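Local coordinates for putative esterase MT1895 (Mycobacterium tuberculosis, PDB 3S4K), which probably hydrolyses acyl-CoA thioesters as a member of the PaaI thioesterase family, perhaps including 1,4-dihydroxy-2-naphthoyl-CoA, at residues L25-T30 with A39-R44; M62-A67 with G133-Q138; T91-S96 with V129-Q134; G104-L109 with W118-T123. One frame throughout, in Å; residues are numbered along the deposited sequence. Where two conformers were deposited one is given.

Contact 1 of 4, residues L25-T30 with A39-R44; sequences LGLQFT and AQLDVR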
loop_
_atom_site.group_PDB
_atom_site.type_symbol
_atom_site.label_atom_id
_atom_site.label_comp_id
_atom_site.label_asym_id
_atom_site.label_seq_id
_atom_site.Cartn_x
_atom_site.Cartn_y
_atom_site.Cartn_z
ATOM N N LEU A 25 4.439 7.120 -9.263
ATOM C CA LEU A 25 5.464 6.430 -8.514
ATOM C C LEU A 25 6.811 6.439 -9.221
ATOM O O LEU A 25 7.822 6.269 -8.568
ATOM C CB LEU A 25 5.078 4.969 -8.261
ATOM C CG LEU A 25 3.830 4.698 -7.420
ATOM C CD1 LEU A 25 3.491 3.194 -7.379
ATOM C CD2 LEU A 25 4.013 5.230 -6.011
ATOM N N GLY A 26 6.811 6.585 -10.543
ATOM C CA GLY A 26 8.024 6.391 -11.349
ATOM C C GLY A 26 8.327 4.918 -11.615
ATOM O O GLY A 26 9.474 4.552 -11.892
ATOM N N LEU A 27 7.294 4.081 -11.548
ATOM C CA LEU A 27 7.457 2.633 -11.669
ATOM C C LEU A 27 7.574 2.261 -13.141
ATOM O O LEU A 27 6.680 2.578 -13.938
ATOM C CB LEU A 27 6.268 1.892 -11.025
ATOM C CG LEU A 27 6.416 0.374 -10.871
ATOM C CD1 LEU A 27 7.603 -0.017 -9.997
ATOM C CD2 LEU A 27 5.116 -0.254 -10.336
ATOM N N GLN A 28 8.646 1.555 -13.492
ATOM C CA GLN A 28 8.922 1.138 -14.875
ATOM C C GLN A 28 9.119 -0.377 -14.917
ATOM O O GLN A 28 9.962 -0.896 -14.192
ATOM C CB GLN A 28 10.177 1.849 -15.384
ATOM C CG GLN A 28 9.949 3.327 -15.635
ATOM C CD GLN A 28 11.175 4.041 -16.179
ATOM O OE1 GLN A 28 12.267 3.468 -16.279
ATOM N NE2 GLN A 28 10.998 5.302 -16.542
ATOM N N PHE A 29 8.324 -1.080 -15.728
ATOM C CA PHE A 29 8.434 -2.558 -15.800
ATOM C C PHE A 29 9.541 -2.946 -16.745
ATOM O O PHE A 29 9.728 -2.307 -17.805
ATOM C CB PHE A 29 7.154 -3.228 -16.290
ATOM C CG PHE A 29 6.113 -3.360 -15.252
ATOM C CD1 PHE A 29 5.435 -2.239 -14.809
ATOM C CD2 PHE A 29 5.810 -4.601 -14.697
ATOM C CE1 PHE A 29 4.468 -2.351 -13.837
ATOM C CE2 PHE A 29 4.860 -4.718 -13.742
ATOM C CZ PHE A 29 4.176 -3.579 -13.295
ATOM N N THR A 30 10.273 -3.984 -16.342
ATOM C CA THR A 30 11.347 -4.566 -17.153
ATOM C C THR A 30 11.014 -5.948 -17.710
ATOM O O THR A 30 11.571 -6.357 -18.738
ATOM C CB THR A 30 12.657 -4.666 -16.357
ATOM O OG1 THR A 30 12.466 -5.400 -15.130
ATOM C CG2 THR A 30 13.180 -3.297 -16.061
ATOM N N ALA A 39 9.663 -4.841 -11.928
ATOM C CA ALA A 39 9.642 -3.402 -12.160
ATOM C C ALA A 39 10.459 -2.697 -11.116
ATOM O O ALA A 39 10.849 -3.284 -10.103
ATOM C CB ALA A 39 8.192 -2.862 -12.161
ATOM N N GLN A 40 10.729 -1.424 -11.373
ATOM C CA GLN A 40 11.686 -0.692 -10.573
ATOM C C GLN A 40 11.336 0.777 -10.516
ATOM O O GLN A 40 10.741 1.313 -11.454
ATOM C CB GLN A 40 13.061 -0.869 -11.165
ATOM C CG GLN A 40 13.216 -0.287 -12.565
ATOM C CD GLN A 40 14.445 -0.842 -13.270
ATOM O OE1 GLN A 40 14.731 -2.028 -13.180
ATOM N NE2 GLN A 40 15.160 0.013 -13.966
ATOM N N LEU A 41 11.741 1.428 -9.430
ATOM C CA LEU A 41 11.591 2.881 -9.332
ATOM C C LEU A 41 12.760 3.492 -8.582
ATOM O O LEU A 41 13.485 2.816 -7.835
ATOM C CB LEU A 41 10.251 3.302 -8.691
ATOM C CG LEU A 41 9.923 2.997 -7.222
ATOM C CD1 LEU A 41 10.680 3.889 -6.235
ATOM C CD2 LEU A 41 8.403 3.102 -6.986
ATOM N N ASP A 42 12.956 4.784 -8.831
ATOM C CA ASP A 42 13.980 5.550 -8.144
ATOM C C ASP A 42 13.322 6.169 -6.930
ATOM O O ASP A 42 12.256 6.762 -7.042
ATOM C CB ASP A 42 14.525 6.658 -9.068
ATOM C CG ASP A 42 15.780 7.347 -8.533
ATOM O OD1 ASP A 42 16.555 6.766 -7.748
ATOM O OD2 ASP A 42 16.011 8.508 -8.946
ATOM N N VAL A 43 13.950 6.030 -5.774
ATOM C CA VAL A 43 13.465 6.702 -4.577
ATOM C C VAL A 43 13.779 8.186 -4.665
ATOM O O VAL A 43 14.948 8.572 -4.715
ATOM C CB VAL A 43 14.056 6.103 -3.297
ATOM C CG1 VAL A 43 13.604 6.941 -2.072
ATOM C CG2 VAL A 43 13.644 4.635 -3.173
ATOM N N ARG A 44 12.726 9.000 -4.738
ATOM C CA ARG A 44 12.847 10.452 -4.820
ATOM C C ARG A 44 12.258 11.088 -3.562
ATOM O O ARG A 44 11.496 10.447 -2.830
ATOM C CB ARG A 44 12.088 10.969 -6.046
HETATM O O HOH W 1 10.229 7.525 -8.711
HETATM O O HOH W 2 11.746 5.904 -11.270
HETATM O O HOH W 3 14.240 2.666 -14.453
HETATM O O HOH W 4 12.706 -3.858 -12.907
#

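Contact 2 of 4, residues M62-A67 with G133-Q138; sequences MIESIA and GQVRLQ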
loop_
_atom_site.group_PDB
_atom_site.type_symbol
_atom_site.label_atom_id
_atom_site.label_comp_id
_atom_site.label_asym_id
_atom_site.label_seq_id
_atom_site.Cartn_x
_atom_site.Cartn_y
_atom_site.Cartn_z
ATOM N N MET A 62 3.809 -0.566 -5.137
ATOM C CA MET A 62 4.723 -1.293 -6.031
ATOM C C MET A 62 4.349 -2.765 -6.089
ATOM O O MET A 62 4.218 -3.370 -7.168
ATOM C CB MET A 62 6.162 -1.222 -5.515
ATOM C CG MET A 62 6.984 -0.047 -5.968
ATOM S SD MET A 62 8.732 -0.385 -5.606
ATOM C CE MET A 62 9.205 -1.539 -6.889
ATOM N N ILE A 63 4.178 -3.344 -4.912
ATOM C CA ILE A 63 3.818 -4.748 -4.760
ATOM C C ILE A 63 2.476 -4.991 -5.443
ATOM O O ILE A 63 2.321 -5.938 -6.191
ATOM C CB ILE A 63 3.851 -5.133 -3.254
ATOM C CG1 ILE A 63 5.302 -5.278 -2.810
ATOM C CG2 ILE A 63 2.996 -6.414 -2.928
ATOM C CD1 ILE A 63 5.516 -5.117 -1.320
ATOM N N GLU A 64 1.527 -4.088 -5.245
ATOM C CA GLU A 64 0.200 -4.236 -5.859
ATOM C C GLU A 64 0.266 -4.236 -7.390
ATOM O O GLU A 64 -0.328 -5.103 -8.057
ATOM C CB GLU A 64 -0.722 -3.122 -5.342
ATOM C CG GLU A 64 -2.172 -3.209 -5.832
ATOM C CD GLU A 64 -2.983 -4.293 -5.159
ATOM O OE1 GLU A 64 -2.494 -4.913 -4.187
ATOM O OE2 GLU A 64 -4.137 -4.521 -5.617
ATOM N N SER A 65 1.016 -3.281 -7.945
ATOM C CA SER A 65 1.167 -3.138 -9.389
ATOM C C SER A 65 1.836 -4.346 -10.032
ATOM O O SER A 65 1.366 -4.886 -11.030
ATOM C CB SER A 65 1.992 -1.890 -9.726
ATOM O OG SER A 65 1.206 -0.721 -9.627
ATOM N N ILE A 66 2.958 -4.756 -9.478
ATOM C CA ILE A 66 3.749 -5.831 -10.113
ATOM C C ILE A 66 2.953 -7.135 -10.089
ATOM O O ILE A 66 2.856 -7.845 -11.093
ATOM C CB ILE A 66 5.157 -5.969 -9.461
ATOM C CG1 ILE A 66 5.928 -4.653 -9.592
ATOM C CG2 ILE A 66 5.974 -7.100 -10.175
ATOM C CD1 ILE A 66 7.275 -4.582 -8.829
ATOM N N ALA A 67 2.351 -7.445 -8.944
ATOM C CA ALA A 67 1.486 -8.616 -8.796
ATOM C C ALA A 67 0.275 -8.595 -9.733
ATOM O O ALA A 67 -0.052 -9.609 -10.372
ATOM C CB ALA A 67 1.017 -8.736 -7.340
ATOM N N GLY A 133 5.753 -8.748 0.033
ATOM C CA GLY A 133 4.301 -8.767 0.210
ATOM C C GLY A 133 3.624 -9.815 -0.649
ATOM O O GLY A 133 4.207 -10.287 -1.638
ATOM N N GLN A 134 2.395 -10.157 -0.286
ATOM C CA GLN A 134 1.586 -11.091 -1.059
ATOM C C GLN A 134 0.295 -10.427 -1.407
ATOM O O GLN A 134 -0.311 -9.795 -0.553
ATOM C CB GLN A 134 1.331 -12.362 -0.284
ATOM C CG GLN A 134 2.648 -12.995 0.015
ATOM C CD GLN A 134 2.575 -14.261 0.776
ATOM O OE1 GLN A 134 1.500 -14.751 1.127
ATOM N NE2 GLN A 134 3.743 -14.812 1.053
ATOM N N VAL A 135 -0.109 -10.593 -2.662
ATOM C CA VAL A 135 -1.329 -10.028 -3.178
ATOM C C VAL A 135 -2.269 -11.132 -3.632
ATOM O O VAL A 135 -1.878 -11.986 -4.433
ATOM C CB VAL A 135 -1.016 -9.070 -4.342
ATOM C CG1 VAL A 135 -2.298 -8.417 -4.876
ATOM C CG2 VAL A 135 0.001 -8.023 -3.901
ATOM N N ARG A 136 -3.503 -11.083 -3.128
ATOM C CA ARG A 136 -4.555 -12.024 -3.499
ATOM C C ARG A 136 -5.484 -11.309 -4.463
ATOM O O ARG A 136 -5.930 -10.186 -4.177
ATOM C CB ARG A 136 -5.299 -12.503 -2.267
ATOM C CG ARG A 136 -6.473 -13.452 -2.563
ATOM C CD ARG A 136 -7.112 -13.928 -1.297
ATOM N NE ARG A 136 -6.275 -14.917 -0.628
ATOM C CZ ARG A 136 -6.186 -16.204 -0.961
ATOM N NH1 ARG A 136 -6.862 -16.711 -1.990
ATOM N NH2 ARG A 136 -5.351 -16.990 -0.284
ATOM N N LEU A 137 -5.751 -11.948 -5.603
ATOM C CA LEU A 137 -6.592 -11.379 -6.644
ATOM C C LEU A 137 -7.733 -12.323 -6.988
ATOM O O LEU A 137 -7.580 -13.532 -6.929
ATOM C CB LEU A 137 -5.771 -11.086 -7.903
ATOM C CG LEU A 137 -4.634 -10.075 -7.716
ATOM C CD1 LEU A 137 -3.306 -10.826 -7.577
ATOM C CD2 LEU A 137 -4.623 -8.968 -8.819
ATOM N N GLN A 138 -8.860 -11.737 -7.383
ATOM C CA GLN A 138 -9.941 -12.454 -8.018
ATOM C C GLN A 138 -9.807 -12.395 -9.530
ATOM O O GLN A 138 -9.555 -11.324 -10.092
ATOM C CB GLN A 138 -11.283 -11.795 -7.648
ATOM C CG GLN A 138 -11.991 -12.465 -6.565
ATOM C CD GLN A 138 -13.383 -11.881 -6.300
ATOM O OE1 GLN A 138 -14.042 -11.276 -7.172
ATOM N NE2 GLN A 138 -13.830 -12.071 -5.093
#

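Contact 3 of 4, residues T91-S96 with V129-Q134; sequences TDFVRS and VVARGQ. With EDO (1,2-ethanediol), chain D; EDO (1,2-ethanediol), chain H.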
loop_
_atom_site.group_PDB
_atom_site.type_symbol
_atom_site.label_atom_id
_atom_site.label_comp_id
_atom_site.label_asym_id
_atom_site.label_seq_id
_atom_site.Cartn_x
_atom_site.Cartn_y
_atom_site.Cartn_z
ATOM N N THR A 91 1.770 -6.697 3.186
ATOM C CA THR A 91 3.149 -6.288 2.966
ATOM C C THR A 91 3.886 -6.178 4.276
ATOM O O THR A 91 3.392 -5.566 5.240
ATOM C CB THR A 91 3.215 -4.921 2.265
ATOM O OG1 THR A 91 2.670 -5.064 0.962
ATOM C CG2 THR A 91 4.655 -4.481 2.182
ATOM N N ASP A 92 5.080 -6.761 4.305
ATOM C CA ASP A 92 5.974 -6.646 5.458
ATOM C C ASP A 92 7.081 -5.693 5.064
ATOM O O ASP A 92 7.635 -5.786 3.963
ATOM C CB ASP A 92 6.558 -8.015 5.831
ATOM C CG ASP A 92 5.519 -8.964 6.330
ATOM O OD1 ASP A 92 4.947 -8.734 7.444
ATOM O OD2 ASP A 92 5.245 -9.949 5.618
ATOM N N PHE A 93 7.360 -4.755 5.958
ATOM C CA PHE A 93 8.415 -3.785 5.787
ATOM C C PHE A 93 9.642 -4.284 6.528
ATOM O O PHE A 93 9.566 -4.645 7.702
ATOM C CB PHE A 93 7.965 -2.446 6.352
ATOM C CG PHE A 93 6.660 -1.962 5.788
ATOM C CD1 PHE A 93 6.522 -1.702 4.422
ATOM C CD2 PHE A 93 5.565 -1.783 6.612
ATOM C CE1 PHE A 93 5.331 -1.248 3.904
ATOM C CE2 PHE A 93 4.361 -1.325 6.091
ATOM C CZ PHE A 93 4.243 -1.068 4.722
ATOM N N VAL A 94 10.788 -4.271 5.854
ATOM C CA VAL A 94 11.980 -4.892 6.373
ATOM C C VAL A 94 13.096 -3.914 6.710
ATOM O O VAL A 94 13.708 -4.053 7.756
ATOM C CB VAL A 94 12.493 -5.981 5.375
ATOM C CG1 VAL A 94 13.716 -6.714 5.923
ATOM C CG2 VAL A 94 11.382 -6.982 5.065
ATOM N N ARG A 95 13.350 -2.925 5.846
ATOM C CA ARG A 95 14.499 -2.028 5.998
ATOM C C ARG A 95 14.154 -0.655 5.458
ATOM O O ARG A 95 13.508 -0.531 4.425
ATOM C CB ARG A 95 15.730 -2.572 5.250
ATOM C CG ARG A 95 17.015 -1.742 5.454
ATOM C CD ARG A 95 18.235 -2.384 4.809
ATOM N NE ARG A 95 18.707 -3.551 5.545
ATOM C CZ ARG A 95 19.395 -3.489 6.682
ATOM N NH1 ARG A 95 19.682 -2.314 7.223
ATOM N NH2 ARG A 95 19.788 -4.604 7.281
ATOM N N SER A 96 14.601 0.371 6.186
ATOM C CA SER A 96 14.383 1.772 5.850
ATOM C C SER A 96 15.562 2.355 5.055
ATOM O O SER A 96 16.712 2.350 5.517
ATOM C CB SER A 96 14.190 2.610 7.125
ATOM O OG SER A 96 13.008 2.239 7.803
ATOM N N VAL A 129 16.643 -6.903 1.087
ATOM C CA VAL A 129 15.193 -6.792 1.014
ATOM C C VAL A 129 14.744 -5.600 1.850
ATOM O O VAL A 129 15.097 -5.483 3.028
ATOM C CB VAL A 129 14.499 -8.084 1.495
ATOM C CG1 VAL A 129 12.987 -7.927 1.499
ATOM C CG2 VAL A 129 14.887 -9.280 0.603
ATOM N N VAL A 130 13.962 -4.728 1.223
ATOM C CA VAL A 130 13.348 -3.574 1.887
ATOM C C VAL A 130 11.876 -3.792 2.223
ATOM O O VAL A 130 11.405 -3.264 3.247
ATOM C CB VAL A 130 13.562 -2.229 1.102
ATOM C CG1 VAL A 130 15.044 -1.861 1.050
ATOM C CG2 VAL A 130 12.985 -2.276 -0.289
ATOM N N ALA A 131 11.160 -4.563 1.411
ATOM C CA ALA A 131 9.757 -4.916 1.656
ATOM C C ALA A 131 9.428 -6.200 0.897
ATOM O O ALA A 131 10.088 -6.516 -0.111
ATOM C CB ALA A 131 8.816 -3.764 1.240
ATOM N N ARG A 132 8.425 -6.939 1.364
ATOM C CA ARG A 132 8.009 -8.206 0.738
ATOM C C ARG A 132 6.535 -8.338 1.018
ATOM O O ARG A 132 6.108 -8.051 2.134
ATOM C CB ARG A 132 8.796 -9.367 1.347
ATOM C CG ARG A 132 8.488 -10.793 0.857
ATOM C CD ARG A 132 9.201 -11.809 1.781
ATOM N NE ARG A 132 9.159 -13.181 1.271
ATOM C CZ ARG A 132 8.122 -13.999 1.402
ATOM N NH1 ARG A 132 7.016 -13.589 2.018
ATOM N NH2 ARG A 132 8.178 -15.231 0.910
ATOM N N GLY A 133 5.753 -8.748 0.033
ATOM C CA GLY A 133 4.301 -8.767 0.210
ATOM C C GLY A 133 3.624 -9.815 -0.649
ATOM O O GLY A 133 4.207 -10.287 -1.638
ATOM N N GLN A 134 2.395 -10.157 -0.286
ATOM C CA GLN A 134 1.586 -11.091 -1.059
ATOM C C GLN A 134 0.295 -10.427 -1.407
ATOM O O GLN A 134 -0.311 -9.795 -0.553
ATOM C CB GLN A 134 1.331 -12.362 -0.284
ATOM C CG GLN A 134 2.648 -12.995 0.015
ATOM C CD GLN A 134 2.575 -14.261 0.776
ATOM O OE1 GLN A 134 1.500 -14.751 1.127
ATOM N NE2 GLN A 134 3.743 -14.812 1.053
HETATM C C1 EDO D . 10.403 -7.545 9.040
HETATM O O1 EDO D . 9.078 -7.137 8.691
HETATM C C2 EDO D . 10.953 -6.672 10.159
HETATM O O2 EDO D . 10.183 -6.855 11.361
HETATM C C1 EDO H . 7.757 1.476 7.425
HETATM O O1 EDO H . 7.386 2.601 8.251
HETATM C C2 EDO H . 8.918 1.832 6.502
HETATM O O2 EDO H . 10.132 2.098 7.217
HETATM O O HOH W 5 6.376 -11.159 3.676
HETATM O O HOH W 6 17.249 -6.424 4.548
#

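Contact 4 of 4, residues G104-L109 with W118-T123; sequences GTAEPL and WLVTIT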
loop_
_atom_site.group_PDB
_atom_site.type_symbol
_atom_site.label_atom_id
_atom_site.label_comp_id
_atom_site.label_asym_id
_atom_site.label_seq_id
_atom_site.Cartn_x
_atom_site.Cartn_y
_atom_site.Cartn_z
ATOM N N GLY A 104 11.495 -4.708 -7.761
ATOM C CA GLY A 104 10.590 -5.781 -7.338
ATOM C C GLY A 104 10.430 -6.900 -8.337
ATOM O O GLY A 104 10.423 -6.662 -9.549
ATOM N N THR A 105 10.288 -8.123 -7.834
ATOM C CA THR A 105 9.990 -9.293 -8.647
ATOM C C THR A 105 8.785 -10.022 -8.067
ATOM O O THR A 105 8.769 -10.283 -6.871
ATOM C CB THR A 105 11.161 -10.269 -8.619
ATOM O OG1 THR A 105 12.316 -9.661 -9.201
ATOM C CG2 THR A 105 10.824 -11.559 -9.371
ATOM N N ALA A 106 7.822 -10.362 -8.927
ATOM C CA ALA A 106 6.657 -11.170 -8.556
ATOM C C ALA A 106 6.887 -12.618 -8.970
ATOM O O ALA A 106 7.317 -12.869 -10.101
ATOM C CB ALA A 106 5.388 -10.662 -9.196
ATOM N N GLU A 107 6.607 -13.534 -8.039
ATOM C CA GLU A 107 6.621 -14.996 -8.243
ATOM C C GLU A 107 5.264 -15.537 -7.845
ATOM O O GLU A 107 4.660 -15.046 -6.899
ATOM C CB GLU A 107 7.587 -15.692 -7.292
ATOM C CG GLU A 107 9.003 -15.329 -7.294
ATOM C CD GLU A 107 9.632 -15.868 -6.022
ATOM O OE1 GLU A 107 9.607 -17.116 -5.822
ATOM O OE2 GLU A 107 10.042 -15.052 -5.187
ATOM N N PRO A 108 4.781 -16.582 -8.528
ATOM C CA PRO A 108 3.475 -17.113 -8.237
ATOM C C PRO A 108 3.432 -18.078 -7.051
ATOM O O PRO A 108 4.304 -18.946 -6.908
ATOM C CB PRO A 108 3.110 -17.827 -9.530
ATOM C CG PRO A 108 4.413 -18.320 -10.049
ATOM C CD PRO A 108 5.407 -17.256 -9.676
ATOM N N LEU A 109 2.433 -17.888 -6.191
ATOM C CA LEU A 109 2.138 -18.824 -5.115
ATOM C C LEU A 109 0.948 -19.727 -5.411
ATOM O O LEU A 109 0.962 -20.892 -5.015
ATOM C CB LEU A 109 1.902 -18.075 -3.794
ATOM C CG LEU A 109 3.060 -17.162 -3.365
ATOM C CD1 LEU A 109 2.729 -16.466 -2.023
ATOM C CD2 LEU A 109 4.372 -17.929 -3.244
ATOM N N TRP A 118 0.132 -13.965 -5.470
ATOM C CA TRP A 118 1.476 -13.631 -5.947
ATOM C C TRP A 118 2.337 -13.059 -4.816
ATOM O O TRP A 118 1.836 -12.312 -3.979
ATOM C CB TRP A 118 1.434 -12.592 -7.077
ATOM C CG TRP A 118 0.895 -13.173 -8.364
ATOM C CD1 TRP A 118 -0.398 -13.331 -8.707
ATOM C CD2 TRP A 118 1.664 -13.675 -9.460
ATOM N NE1 TRP A 118 -0.506 -13.889 -9.959
ATOM C CE2 TRP A 118 0.752 -14.135 -10.438
ATOM C CE3 TRP A 118 3.034 -13.796 -9.706
ATOM C CZ2 TRP A 118 1.172 -14.680 -11.658
ATOM C CZ3 TRP A 118 3.441 -14.368 -10.895
ATOM C CH2 TRP A 118 2.514 -14.792 -11.862
ATOM N N LEU A 119 3.622 -13.434 -4.794
ATOM C CA LEU A 119 4.627 -12.883 -3.874
ATOM C C LEU A 119 5.490 -11.867 -4.629
ATOM O O LEU A 119 5.989 -12.153 -5.725
ATOM C CB LEU A 119 5.542 -13.995 -3.361
ATOM C CG LEU A 119 6.811 -13.539 -2.656
ATOM C CD1 LEU A 119 6.435 -12.851 -1.360
ATOM C CD2 LEU A 119 7.715 -14.746 -2.368
ATOM N N VAL A 120 5.679 -10.696 -4.032
ATOM C CA VAL A 120 6.546 -9.672 -4.597
ATOM C C VAL A 120 7.576 -9.288 -3.552
ATOM O O VAL A 120 7.221 -8.974 -2.405
ATOM C CB VAL A 120 5.752 -8.427 -5.009
ATOM C CG1 VAL A 120 6.680 -7.389 -5.667
ATOM C CG2 VAL A 120 4.570 -8.814 -5.916
ATOM N N THR A 121 8.846 -9.311 -3.958
ATOM C CA THR A 121 9.975 -8.987 -3.077
ATOM C C THR A 121 10.666 -7.757 -3.651
ATOM O O THR A 121 11.049 -7.739 -4.831
ATOM C CB THR A 121 10.980 -10.163 -2.948
ATOM O OG1 THR A 121 10.269 -11.356 -2.592
ATOM C CG2 THR A 121 12.102 -9.864 -1.902
ATOM N N ILE A 122 10.866 -6.756 -2.800
ATOM C CA ILE A 122 11.516 -5.506 -3.193
ATOM C C ILE A 122 12.902 -5.426 -2.576
ATOM O O ILE A 122 13.046 -5.556 -1.360
ATOM C CB ILE A 122 10.721 -4.280 -2.724
ATOM C CG1 ILE A 122 9.237 -4.446 -3.068
ATOM C CG2 ILE A 122 11.279 -3.037 -3.358
ATOM C CD1 ILE A 122 8.497 -3.124 -3.196
ATOM N N THR A 123 13.920 -5.247 -3.419
ATOM C CA THR A 123 15.309 -5.113 -2.989
ATOM C C THR A 123 15.907 -3.742 -3.340
ATOM O O THR A 123 15.449 -3.055 -4.263
ATOM C CB THR A 123 16.201 -6.222 -3.609
ATOM O OG1 THR A 123 15.957 -6.316 -5.024
ATOM C CG2 THR A 123 15.931 -7.574 -2.924
HETATM O O HOH W 7 9.516 -12.486 -5.064
#

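Contact 1 of 4, residues L25-T30 with A39-R44
Phe-29 lays one face of its ring against Ala-39, whose CB stands 3.8 Å from the ring centroid and only 11° off the normal, a CH-pi contact almost over the centre. So near an approach suits their non-hydrogen-bonded antiparallel pairing, where the two CA atoms come within 3.9 Å. The same methyl is reached by Leu-27, whose CD1 lies 3.6 Å from Ala-39 CB; with CG anti to the backbone N (chi1 -170°) this side chain runs in beside Ala-39. Farther along, Leu-41 CD2 rests 4.0 Å from Leu-25 CB and also touches the Leu-25 carbonyl oxygen. Gln-28 and Gln-40 form the hydrogen-bonded pair, with Gln-28 N to Gln-40 O at 2.9 Å, and turn their side chains to the face opposite Phe-29 and Ala-39. Their amides do not meet directly: one water accepts from Gln-40 NE2 and donates to Gln-28 OE1. The side chains of Gln-40 and Thr-30 cross at about a right angle, Thr-30 CG2 lying 3.5 Å from Gln-40 OE1, and a second water joins that oxygen to Thr-30 OG1. At the helix end, where Gly-26 is the C-prime residue of a Schellman motif, two more waters link the carbonyls of Leu-25 and Gly-26 to the backbone of Asp-42. The chemistry divides: hydrocarbon faces helix 56-75, waters bridge the polar side chains opposite, and two more replace backbone bonds where strand pairing stops.

Contact 2 of 4, residues M62-A67 with G133-Q138
The carboxylate of Glu-64 is the flat group that meets Val-135, and the meeting is oblique: CG1 of Val-135 stands out of the carboxylate plane but well off its centre, 3.6 Å from Glu-64 OE1. Val-135 CG2 also lies near that oxygen, whose polar partner is Asn-89 ND2, so the buried carboxylate is held by an amide while its flank rests on methyls. A bend at chi2 (75°) brings the group over, because the first part of the Glu-64 chain runs past the strand instead of at it. The rest of the contact is hydrocarbon. Ile-63 CG2 presses on Val-135 CG2 at 3.5 Å, and Ile-63 CD1, the end of the other branch, lies 3.9 Å from Gly-133 N; lacking a side chain, Gly-133 lets the isoleucine lie against bare backbone. One turn on, Ala-67 CB meets Val-135 CB at 3.6 Å, so that the valine is met by three helix residues. The short axes pass 8.4 Å apart at 51°. As in the core of a HotDog fold, helix 56-75 lies across the inner side of the curled sheet, on strand 129-140, with Ile-63 reaching Thr-91 of strand 83-93 and Val-120 of strand 115-123.

Contact 3 of 4, residues T91-S96 with V129-Q134
Val-94 leans on the start of strand 129-134 with every branch. Its CB sits between two carbonyls, 3.5 Å from Val-129 O and nearly as close to Val-130 O. CG1, anti to the backbone N (chi1 -177°), continues toward Val-129 O at 3.4 Å. The other methyl, CG2, turns to Val-129 CG1 at 4.0 Å and also approaches a bound 1,2-ethanediol that donates to Phe-93 O. Beside the side chain, Val-130 O accepts from both Val-94 N (2.9 Å) and Arg-95 N (3.3 Å), the two donors arriving from the same face of its plane. This forked grip comes where the regular antiparallel ladder ends, its last hydrogen-bonded pair being Asp-92 with Arg-132 (Asp-92 N to Arg-132 O 2.7 Å). A water joins their side chains, donating to Asp-92 OD2 and accepting from Arg-132 NH1 at the guanidinium edge; Asp-92 OD1 accepts from Asn-88 ND2 of the second subunit. On its other edge, strand 129-140 pairs with 115-123, and Val-130 and Ala-131 together face Ile-122 in a classic beta bulge. Thr-91 and Phe-93 turn to helix 56-75, while Thr-91 and Asp-92 pair antiparallel with a strand of that subunit, carrying the sheet across the dimer.

Contact 4 of 4, residues G104-L109 with W118-T123
From Gly-104 with Ile-122 to Pro-108 with Trp-118, the two strands form an unbroken antiparallel ladder, their short axes 4.5 Å apart at 156°. Bonding is tightest beside the tryptophan, where Glu-107 N to Leu-119 O and its return, Leu-119 N to Glu-107 O, both measure 2.8 Å and meet the carbonyls almost head-on. Trp-118 buries more of its surface against the partner strand than any other residue here. Its CG lies beside its own backbone N (chi1 -71°), which swings the indole across to strand 104-108 and under the proline. Pro-108 CB stands 3.9 Å from the centroid of the six-membered ring, a CH-pi contact over the face, and Pro-108 CD touches Trp-118 CZ3 at 3.7 Å. The Glu-107 nitrogen lies at an edge of the indole, and Ala-106 CB approaches obliquely, 4.0 Å from Trp-118 CE3. NE1 finds its acceptor in Gln-116 OE1. Next along the inner side, Ala-106 CB packs on Val-120 CG2. The outer side is mixed: Glu-107 and Leu-119 run side by side, with Glu-107 OE2 3.7 Å from Leu-119 CD2, while a water donates to that carboxylate oxygen and to Thr-105 O and also bonds Thr-121 OG1. Leu-109, at the corner where the strand ends, closes over Leu-119 CB. Alternation of this kind, with Ala-106, Trp-118 and Ile-122 turned to helix 56-75 and Thr-105, Glu-107 and Thr-121 turned away, belongs to the central strands of the HotDog fold, in which an antiparallel sheet wraps a long helix.

All four contacts belong to one antiparallel sheet and the helix it curls around. Contact 1 passes to contact 4 through Ala-39 O and Gly-104 N, probably hydrogen-bonded at 2.8 Å. Contact 4 in turn borders contacts 2 and 3 by way of strand 129-140: Gly-133, common to both, offers its O to Val-120 N, and the centres of contacts 2 and 4 are only about 8 Å apart. Helix 62-67 also reaches back to contact 1, with Met-62 CG 3.6 Å from Leu-41 CD2. Contacts 1 and 3 do not touch, their nearest atoms about 8 Å apart. Contacts 2 and 3 meet again across the dimer, where Glu-64 packs on Phe-93 of the second subunit, beside a bound 1,2-ethanediol that may mark a pocket.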